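Local coordinates for periplasmic protein (Legionella pneumophila subsp. pneumophila, PDB 4FGO) that binds calcium and is probably a periplasmic cysteine protease of the bacterial transglutaminase-like family, at residues A67-W72 and D85-A90; R108-A113 and V156-A161. One frame throughout, in Å; residues are numbered along the deposited sequence.

Contact 1 builds the calcium site from a loop, residues 67-72, and the first turn of helix 86-99; contact 2 pairs two neighbouring strands, 107-114 and 153-160, of the six-stranded antiparallel sheet that packs against that helix. Their centres lie about 12 Å apart. They touch at two places: Trp72 CH2 reaches Phe159 CE1 at 3.4 Å, the two rings meeting with planes only about 10° apart, and Ala90 O is 3.5 Å from Ile109 CD1. The ion's protein ligands all come from contact 1. The Tyr111 side chain comes within about 6 Å of that of Glu87, and the Ile109 side chain within about 10 Å of the ion. Helix 86-99 is followed in the chain by strand 107-114.

Contact 1. Residues A67-W72 and D85-A90. With CA (calcium ion), chain B.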
loop_
_atom_site.group_PDB
_atom_site.type_symbol
_atom_site.label_atom_id
_atom_site.label_comp_id
_atom_site.label_asym_id
_atom_site.label_seq_id
_atom_site.Cartn_x
_atom_site.Cartn_y
_atom_site.Cartn_z
ATOM N N ALA A 67 10.318 14.263 -0.215
ATOM C CA ALA A 67 9.847 12.891 -0.338
ATOM C C ALA A 67 8.695 12.597 0.615
ATOM O O ALA A 67 7.646 13.233 0.571
ATOM C CB ALA A 67 10.998 11.912 -0.107
ATOM N N SER A 68 8.900 11.606 1.468
ATOM C CA SER A 68 7.906 11.214 2.443
ATOM C C SER A 68 7.942 12.177 3.627
ATOM O O SER A 68 8.983 12.762 3.907
ATOM C CB SER A 68 8.235 9.802 2.918
ATOM O OG SER A 68 8.522 8.963 1.807
ATOM N N ASP A 69 6.811 12.359 4.307
ATOM C CA ASP A 69 6.831 13.031 5.606
ATOM C C ASP A 69 6.919 11.943 6.684
ATOM O O ASP A 69 7.207 10.777 6.391
ATOM C CB ASP A 69 5.601 13.934 5.808
ATOM C CG ASP A 69 4.295 13.160 5.771
ATOM O OD1 ASP A 69 4.355 11.936 5.883
ATOM O OD2 ASP A 69 3.211 13.757 5.662
ATOM N N ASP A 70 6.615 12.302 7.921
ATOM C CA ASP A 70 6.695 11.328 9.006
ATOM C C ASP A 70 5.332 10.741 9.441
ATOM O O ASP A 70 5.192 10.179 10.532
ATOM C CB ASP A 70 7.451 11.952 10.173
ATOM C CG ASP A 70 8.904 12.277 9.800
ATOM O OD1 ASP A 70 9.410 13.355 10.186
ATOM O OD2 ASP A 70 9.532 11.448 9.094
ATOM N N TYR A 71 4.334 10.868 8.573
ATOM C CA TYR A 71 2.957 10.579 8.961
ATOM C C TYR A 71 2.231 9.604 8.044
ATOM O O TYR A 71 1.791 9.975 6.984
ATOM C CB TYR A 71 2.175 11.881 8.982
ATOM C CG TYR A 71 0.698 11.738 9.274
ATOM C CD1 TYR A 71 -0.251 11.846 8.254
ATOM C CD2 TYR A 71 0.243 11.538 10.571
ATOM C CE1 TYR A 71 -1.605 11.743 8.523
ATOM C CE2 TYR A 71 -1.108 11.435 10.850
ATOM C CZ TYR A 71 -2.029 11.540 9.825
ATOM O OH TYR A 71 -3.372 11.438 10.109
ATOM N N TRP A 72 2.047 8.367 8.465
ATOM C CA TRP A 72 1.332 7.400 7.627
ATOM C C TRP A 72 -0.170 7.751 7.481
ATOM O O TRP A 72 -0.930 7.629 8.441
ATOM C CB TRP A 72 1.518 6.010 8.233
ATOM C CG TRP A 72 2.933 5.512 8.147
ATOM C CD1 TRP A 72 3.955 6.063 7.415
ATOM C CD2 TRP A 72 3.487 4.358 8.802
ATOM N NE1 TRP A 72 5.107 5.330 7.583
ATOM C CE2 TRP A 72 4.853 4.283 8.428
ATOM C CE3 TRP A 72 2.969 3.389 9.673
ATOM C CZ2 TRP A 72 5.704 3.275 8.891
ATOM C CZ3 TRP A 72 3.818 2.383 10.131
ATOM C CH2 TRP A 72 5.171 2.338 9.741
ATOM N N ASP A 85 1.866 10.537 -0.092
ATOM C CA ASP A 85 3.236 10.262 -0.555
ATOM C C ASP A 85 3.509 8.760 -0.716
ATOM O O ASP A 85 2.599 7.932 -0.548
ATOM C CB ASP A 85 4.310 10.982 0.288
ATOM C CG ASP A 85 4.339 10.525 1.728
ATOM O OD1 ASP A 85 4.122 9.318 1.990
ATOM O OD2 ASP A 85 4.567 11.384 2.604
ATOM N N CYS A 86 4.736 8.394 -1.074
ATOM C CA CYS A 86 4.984 6.994 -1.431
ATOM C C CYS A 86 4.641 6.014 -0.304
ATOM O O CYS A 86 4.163 4.912 -0.572
ATOM C CB CYS A 86 6.415 6.774 -1.922
ATOM S SG CYS A 86 7.661 7.154 -0.648
ATOM N N GLU A 87 4.877 6.398 0.953
ATOM C CA GLU A 87 4.454 5.533 2.055
ATOM C C GLU A 87 2.931 5.426 2.064
ATOM O O GLU A 87 2.380 4.343 2.218
ATOM C CB GLU A 87 4.923 6.066 3.409
ATOM C CG GLU A 87 6.198 6.853 3.347
ATOM C CD GLU A 87 6.526 7.552 4.664
ATOM O OE1 GLU A 87 5.811 8.530 5.048
ATOM O OE2 GLU A 87 7.531 7.132 5.281
ATOM N N ASP A 88 2.254 6.554 1.907
ATOM C CA ASP A 88 0.801 6.558 1.947
ATOM C C ASP A 88 0.184 5.711 0.833
ATOM O O ASP A 88 -0.810 5.017 1.054
ATOM C CB ASP A 88 0.281 7.976 1.835
ATOM C CG ASP A 88 0.851 8.872 2.881
ATOM O OD1 ASP A 88 0.953 8.422 4.058
ATOM O OD2 ASP A 88 1.203 10.023 2.522
ATOM N N PHE A 89 0.786 5.768 -0.353
ATOM C CA PHE A 89 0.370 4.931 -1.479
ATOM C C PHE A 89 0.459 3.447 -1.128
ATOM O O PHE A 89 -0.492 2.701 -1.342
ATOM C CB PHE A 89 1.222 5.217 -2.723
ATOM C CG PHE A 89 0.713 6.343 -3.572
ATOM C CD1 PHE A 89 0.606 7.635 -3.066
ATOM C CD2 PHE A 89 0.349 6.115 -4.899
ATOM C CE1 PHE A 89 0.136 8.668 -3.859
ATOM C CE2 PHE A 89 -0.107 7.147 -5.700
ATOM C CZ PHE A 89 -0.219 8.425 -5.187
ATOM N N ALA A 90 1.605 3.026 -0.589
ATOM C CA ALA A 90 1.802 1.626 -0.226
ATOM C C ALA A 90 0.776 1.180 0.818
ATOM O O ALA A 90 0.319 0.031 0.797
ATOM C CB ALA A 90 3.220 1.388 0.290
HETATM CA CA CA B . 3.058 10.079 4.594
#
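Asp69, Tyr71, Asp85 and Asp88 converge on one calcium ion, joining a loop to a helix N-capped by Asp85, which forms a capping box with Asp88. Asp69 OD1 binds the ion at 2.6 Å, and Tyr71 contributes its backbone O at 2.7 Å. From the helix side Asp85 OD2 lies 2.8 Å from the metal, with its OD1 hardly farther, and Asp88 grips it with both carboxylate oxygens, OD1 at 2.7 Å and OD2 at 2.8 Å. Glu87 also belongs to the calcium site, but its OE1 lies farther off, 3.2 Å from the ion.

Backbone N-H groups, mostly of the ligand residues themselves, hold these oxygens in place. Asp69 N donates to Asp85 OD2 at 3.0 Å, from above the carboxylate plane, so this oxygen serves both metal and loop; the Asp69 and Asp85 carboxylates stand 81° apart. An Asx turn, Tyr71 N to Asp69 OD1, bends the loop and brings Tyr71 O to the ion. Asp85 CG sits between its own backbone N and carbonyl carbon (chi1 63°), which lets OD1 accept weak bonds from Glu87 N and Asp88 N. In return Asp85 N donates to Asp88 OD2; Lys73 N, just outside the loop segment, donates to Asp88 OD1. The Trp72 ring presents its edge to the Glu87 carboxylate, planes 83° apart. Cys86 touches His121, consistent with the Cys-His pairing of this protease clan, and its SG is 3.2 Å from Ser68 OG.

Contact 2. Residues R108-A113 and V156-A161; sequences RITYAA and VYSFNA
Residues 108-113 and 156-160 run antiparallel, their short axes 4.4 Å apart at closest approach and their directions 156° apart. Ile109 and Phe159 form a hydrogen-bonded pair: Ile109 N reaches Phe159 O at 2.7 Å, and Phe159 N returns a bond to Ile109 O. Further along, Tyr111 N donates to Tyr157 O. Tyr111 O takes Val156 N at 2.7 Å and, weakly, Tyr157 N, which makes Val156 and Tyr157 a classic beta bulge opposite Tyr111. The pair lies inside the six-stranded antiparallel sheet, between strands 119-126 and 163-166. On the face carrying Ile109, Tyr111, Tyr157 and Phe159, the Tyr111 CB sits over the centre of the Tyr157 ring, 3.7 Å from its centroid, in a CH-pi contact. The two tyrosine rings are nearly parallel, planes at 16°, but slid so far apart that they barely overlap. A chi1 of 62° turns the Phe159 ring toward the neighbouring strand and over Ile109, whose CB meets its face toward the rim while CG2 touches CZ at 3.5 Å. On the other face Thr110 OG1 and Ser158 OG share a hydrogen bond of 2.9 Å, and Thr110 OG1 also bonds to Ser125 OG.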
loop_
_atom_site.group_PDB
_atom_site.type_symbol
_atom_site.label_atom_id
_atom_site.label_comp_id
_atom_site.label_asym_id
_atom_site.label_seq_id
_atom_site.Cartn_x
_atom_site.Cartn_y
_atom_site.Cartn_z
ATOM N N ARG A 108 3.720 -6.934 2.362
ATOM C CA ARG A 108 4.610 -6.172 3.254
ATOM C C ARG A 108 4.902 -4.784 2.708
ATOM O O ARG A 108 5.102 -4.612 1.516
ATOM C CB ARG A 108 5.947 -6.890 3.450
ATOM C CG ARG A 108 5.826 -8.183 4.192
ATOM C CD ARG A 108 7.144 -8.884 4.419
ATOM N NE ARG A 108 6.838 -10.249 4.841
ATOM C CZ ARG A 108 7.695 -11.263 4.845
ATOM N NH1 ARG A 108 8.955 -11.086 4.452
ATOM N NH2 ARG A 108 7.277 -12.462 5.241
ATOM N N ILE A 109 4.938 -3.797 3.590
ATOM C CA ILE A 109 5.330 -2.461 3.194
ATOM C C ILE A 109 6.857 -2.418 3.281
ATOM O O ILE A 109 7.418 -2.805 4.288
ATOM C CB ILE A 109 4.698 -1.435 4.135
ATOM C CG1 ILE A 109 3.172 -1.653 4.181
ATOM C CG2 ILE A 109 5.068 -0.035 3.712
ATOM C CD1 ILE A 109 2.365 -0.531 3.641
ATOM N N THR A 110 7.514 -1.977 2.214
ATOM C CA THR A 110 8.964 -2.105 2.099
ATOM C C THR A 110 9.635 -0.740 2.003
ATOM O O THR A 110 9.262 0.098 1.190
ATOM C CB THR A 110 9.370 -2.936 0.844
ATOM O OG1 THR A 110 8.905 -4.287 0.983
ATOM C CG2 THR A 110 10.885 -2.952 0.675
ATOM N N TYR A 111 10.637 -0.540 2.843
ATOM C CA TYR A 111 11.465 0.654 2.809
ATOM C C TYR A 111 12.726 0.318 2.010
ATOM O O TYR A 111 13.516 -0.536 2.414
ATOM C CB TYR A 111 11.801 1.057 4.251
ATOM C CG TYR A 111 12.728 2.260 4.393
ATOM C CD1 TYR A 111 12.291 3.445 4.976
ATOM C CD2 TYR A 111 14.049 2.196 3.964
ATOM C CE1 TYR A 111 13.148 4.540 5.106
ATOM C CE2 TYR A 111 14.899 3.277 4.069
ATOM C CZ TYR A 111 14.457 4.445 4.652
ATOM O OH TYR A 111 15.344 5.508 4.770
ATOM N N ALA A 112 12.931 0.992 0.889
ATOM C CA ALA A 112 14.063 0.650 0.028
ATOM C C ALA A 112 14.951 1.845 -0.295
ATOM O O ALA A 112 14.488 2.984 -0.323
ATOM C CB ALA A 112 13.559 -0.001 -1.266
ATOM N N ALA A 113 16.233 1.585 -0.537
ATOM C CA ALA A 113 17.116 2.603 -1.086
ATOM C C ALA A 113 16.940 2.643 -2.603
ATOM O O ALA A 113 17.050 1.613 -3.288
ATOM C CB ALA A 113 18.570 2.321 -0.712
ATOM N N VAL A 156 15.672 -2.227 2.616
ATOM C CA VAL A 156 16.367 -2.131 3.881
ATOM C C VAL A 156 15.573 -2.859 4.943
ATOM O O VAL A 156 16.140 -3.569 5.770
ATOM C CB VAL A 156 16.567 -0.661 4.311
ATOM C CG1 VAL A 156 17.231 -0.591 5.696
ATOM C CG2 VAL A 156 17.386 0.071 3.254
ATOM N N TYR A 157 14.256 -2.683 4.936
ATOM C CA TYR A 157 13.388 -3.426 5.862
ATOM C C TYR A 157 11.945 -3.464 5.374
ATOM O O TYR A 157 11.543 -2.657 4.558
ATOM C CB TYR A 157 13.459 -2.860 7.283
ATOM C CG TYR A 157 12.910 -1.453 7.489
ATOM C CD1 TYR A 157 11.556 -1.244 7.741
ATOM C CD2 TYR A 157 13.753 -0.341 7.472
ATOM C CE1 TYR A 157 11.048 0.029 7.952
ATOM C CE2 TYR A 157 13.253 0.944 7.682
ATOM C CZ TYR A 157 11.897 1.120 7.920
ATOM O OH TYR A 157 11.375 2.377 8.128
ATOM N N SER A 158 11.163 -4.415 5.867
ATOM C CA SER A 158 9.776 -4.488 5.447
ATOM C C SER A 158 8.937 -4.781 6.646
ATOM O O SER A 158 9.427 -5.321 7.620
ATOM C CB SER A 158 9.579 -5.610 4.422
ATOM O OG SER A 158 10.376 -5.352 3.306
ATOM N N PHE A 159 7.654 -4.464 6.558
ATOM C CA PHE A 159 6.791 -4.664 7.701
ATOM C C PHE A 159 5.333 -4.810 7.314
ATOM O O PHE A 159 4.897 -4.425 6.205
ATOM C CB PHE A 159 6.964 -3.511 8.700
ATOM C CG PHE A 159 6.576 -2.175 8.138
ATOM C CD1 PHE A 159 5.282 -1.678 8.310
ATOM C CD2 PHE A 159 7.488 -1.424 7.406
ATOM C CE1 PHE A 159 4.915 -0.453 7.763
ATOM C CE2 PHE A 159 7.138 -0.188 6.881
ATOM C CZ PHE A 159 5.848 0.297 7.060
ATOM N N ASN A 160 4.586 -5.420 8.223
ATOM C CA ASN A 160 3.139 -5.504 8.092
ATOM C C ASN A 160 2.528 -5.686 9.466
ATOM O O ASN A 160 3.177 -5.427 10.488
ATOM C CB ASN A 160 2.679 -6.572 7.066
ATOM C CG ASN A 160 3.071 -7.995 7.449
ATOM O OD1 ASN A 160 3.435 -8.280 8.594
ATOM N ND2 ASN A 160 2.991 -8.905 6.475
ATOM N N ALA A 161 1.282 -6.125 9.499
ATOM C CA ALA A 161 0.582 -6.255 10.762
ATOM C C ALA A 161 1.228 -7.315 11.649
ATOM O O ALA A 161 0.931 -7.391 12.834
ATOM C CB ALA A 161 -0.889 -6.593 10.512
#